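Side-chain contact in spermidine synthase (Corynebacterium glutamicum ATCC 13032, PDB 3GJY), which probably transfers an aminopropyl group from decarboxylated S-adenosylmethionine to putrescine, yielding spermidine: residues A123-A126 / R127-E131. Sequence-based numbering, arbitrary orientation. Where two conformers were deposited one is given.
Sequences AELA and RLSRE. With FMT (formic acid), chain B.
E124 and R127, one helical turn apart on helix 123-132, lie side by side and pair as a two-pronged salt bridge. R127 presents its flank: NE donates to E124 OE1 at 2.9 Å, almost straight at 176°, and NH2 to E124 OE2 at 2.8 Å. Both oxygens are met on their syn side and lie close to the guanidinium plane, but the carboxylate is turned 40° from that plane, so the donors stand somewhat above it. E124 has CG anti to the backbone nitrogen and bends at chi2, while R127 runs extended until chi3 turns it (69°); the two ends therefore meet beside the helix. Along the helix backbone, the carbonyls of A123, E124, L125 and A126 take the N-H groups of R127, L128, S129 and R130 in regular i to i+4 order. The hydroxyl of S129 lies within hydrogen-bonding distance of two acceptors, with OG 2.9 Å from L125 O and 2.8 Å from O1 of a formic acid, most likely a crystallisation additive. R130 turns away and gives its terminal nitrogens to the carbonyls of P136 and V141, tying the helix to the following loop and to strand 141-145, which packs against A126 in a beta-alpha-beta unit consistent with the Rossmann-like fold of AdoMet-dependent methyltransferases. At the helix start, D122 OD1 accepts from the N-H groups of E124 and L125. Engaging both carboxylate oxygens with two separate nitrogens restrains rotation of either group, and the nearby positive charge would probably favour the deprotonated carboxylate of E124.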
ATOM      1  N   ALA A 123      -7.867   4.276  16.733  1.00 13.00           N
ATOM      2  CA  ALA A 123      -7.488   5.565  17.333  1.00 14.02           C
ATOM      3  C   ALA A 123      -6.185   5.474  18.156  1.00 14.58           C
ATOM      4  O   ALA A 123      -5.374   6.414  18.171  1.00 14.52           O
ATOM      5  CB  ALA A 123      -8.645   6.094  18.220  1.00 14.66           C
ATOM      6  N   GLU A 124      -5.961   4.324  18.798  1.00 15.01           N
ATOM      7  CA  GLU A 124      -4.798   4.153  19.635  1.00 14.98           C
ATOM      8  C   GLU A 124      -3.543   3.938  18.793  1.00 14.96           C
ATOM      9  O   GLU A 124      -2.479   4.479  19.104  1.00 15.38           O
ATOM     10  CB  GLU A 124      -5.002   2.999  20.645  1.00 16.47           C
ATOM     11  CG  GLU A 124      -3.786   2.775  21.575  1.00 20.01           C
ATOM     12  CD  GLU A 124      -3.514   3.923  22.552  1.00 22.97           C
ATOM     13  OE1 GLU A 124      -4.223   4.962  22.554  1.00 23.35           O
ATOM     14  OE2 GLU A 124      -2.547   3.753  23.323  1.00 28.42           O
ATOM     15  N   LEU A 125      -3.662   3.174  17.699  1.00 14.17           N
ATOM     16  CA  LEU A 125      -2.532   3.069  16.794  1.00 14.46           C
ATOM     17  C   LEU A 125      -2.189   4.446  16.210  1.00 14.86           C
ATOM     18  O   LEU A 125      -1.009   4.796  16.103  1.00 14.63           O
ATOM     19  CB  LEU A 125      -2.775   2.076  15.657  1.00 15.89           C
ATOM     20  CG  LEU A 125      -1.605   1.876  14.705  1.00 18.52           C
ATOM     21  CD1 LEU A 125      -0.324   1.431  15.461  1.00 21.52           C
ATOM     22  CD2 LEU A 125      -2.019   0.791  13.708  1.00 21.99           C
ATOM     23  N   ALA A 126      -3.211   5.228  15.849  1.00 12.24           N
ATOM     24  CA  ALA A 126      -2.992   6.589  15.377  1.00 12.83           C
ATOM     25  C   ALA A 126      -2.249   7.443  16.406  1.00 12.43           C
ATOM     26  O   ALA A 126      -1.310   8.173  16.055  1.00 12.64           O
ATOM     27  CB  ALA A 126      -4.354   7.230  14.968  1.00 13.57           C
ATOM     28  N   ARG A 127      -2.653   7.331  17.680  1.00 13.36           N
ATOM     29  CA  ARG A 127      -2.026   8.140  18.740  1.00 13.19           C
ATOM     30  C   ARG A 127      -0.557   7.712  18.940  1.00 12.65           C
ATOM     31  O   ARG A 127       0.337   8.571  19.014  1.00 14.20           O
ATOM     32  CB  ARG A 127      -2.823   7.965  20.046  1.00 14.49           C
ATOM     33  CG  ARG A 127      -2.373   8.920  21.140  1.00 16.32           C
ATOM     34  CD  ARG A 127      -3.049   8.620  22.468  1.00 19.41           C
ATOM     35  NE  ARG A 127      -2.604   7.358  23.045  1.00 21.22           N
ATOM     36  CZ  ARG A 127      -1.476   7.202  23.737  1.00 25.15           C
ATOM     37  NH1 ARG A 127      -0.667   8.233  23.948  1.00 26.88           N
ATOM     38  NH2 ARG A 127      -1.167   6.011  24.238  1.00 28.71           N
ATOM     39  N   LEU A 128      -0.300   6.387  18.991  1.00 13.26           N
ATOM     40  CA  LEU A 128       1.085   5.891  19.131  1.00 13.56           C
ATOM     41  C   LEU A 128       1.953   6.318  17.953  1.00 13.29           C
ATOM     42  O   LEU A 128       3.120   6.616  18.124  1.00 13.92           O
ATOM     43  CB  LEU A 128       1.116   4.353  19.254  1.00 15.04           C
ATOM     44  CG  LEU A 128       0.578   3.820  20.571  1.00 17.60           C
ATOM     45  CD1 LEU A 128       0.482   2.282  20.508  1.00 21.02           C
ATOM     46  CD2 LEU A 128       1.454   4.252  21.735  1.00 22.32           C
ATOM     47  N   SER A 129       1.380   6.313  16.734  1.00 13.44           N
ATOM     48  CA  SER A 129       2.139   6.729  15.559  1.00 13.32           C
ATOM     49  C   SER A 129       2.610   8.168  15.693  1.00 11.72           C
ATOM     50  O   SER A 129       3.807   8.476  15.487  1.00 12.46           O
ATOM     51  CB  SER A 129       1.348   6.577  14.263  1.00 12.98           C
ATOM     52  OG  SER A 129       1.008   5.208  14.029  1.00 16.23           O
ATOM     53  N   ARG A 130       1.680   9.065  16.066  1.00 12.11           N
ATOM     54  CA  ARG A 130       2.055  10.480  16.220  1.00 11.92           C
ATOM     55  C   ARG A 130       3.083  10.678  17.342  1.00 12.00           C
ATOM     56  O   ARG A 130       4.006  11.485  17.181  1.00 13.91           O
ATOM     57  CB  ARG A 130       0.785  11.304  16.491  1.00 12.39           C
ATOM     58  CG  ARG A 130       0.983  12.802  16.718  1.00 11.49           C
ATOM     59  CD  ARG A 130       1.677  13.526  15.583  1.00 12.09           C
ATOM     60  NE  ARG A 130       0.862  13.542  14.362  1.00 11.69           N
ATOM     61  CZ  ARG A 130       1.340  13.828  13.156  1.00 12.40           C
ATOM     62  NH1 ARG A 130       2.644  14.021  12.996  1.00 13.84           N
ATOM     63  NH2 ARG A 130       0.518  13.838  12.091  1.00 12.66           N
ATOM     64  N   GLU A 131       2.945   9.925  18.439  1.00 12.08           N
ATOM     65  CA  GLU A 131       3.825  10.129  19.593  0.50 11.97           C
ATOM     66  C   GLU A 131       5.204   9.498  19.373  1.00 12.74           C
ATOM     67  O   GLU A 131       6.230  10.113  19.686  1.00 13.62           O
ATOM     68  CB  GLU A 131       3.199   9.544  20.870  0.50 12.29           C
ATOM     69  CG  GLU A 131       1.914  10.211  21.384  0.50 12.79           C
ATOM     70  CD  GLU A 131       2.046  11.655  21.793  0.50 14.62           C
ATOM     71  OE1 GLU A 131       3.189  12.172  21.947  0.50 14.82           O
ATOM     72  OE2 GLU A 131       0.960  12.279  21.939  0.50 15.16           O
TER
HETATM   73  C   FMT B 315      -1.166   3.289  11.338  1.00 28.84           C
HETATM   74  O1  FMT B 315      -0.689   4.013  12.209  1.00 31.28           O
HETATM   75  O2  FMT B 315      -1.778   3.690  10.352  1.00 27.72           O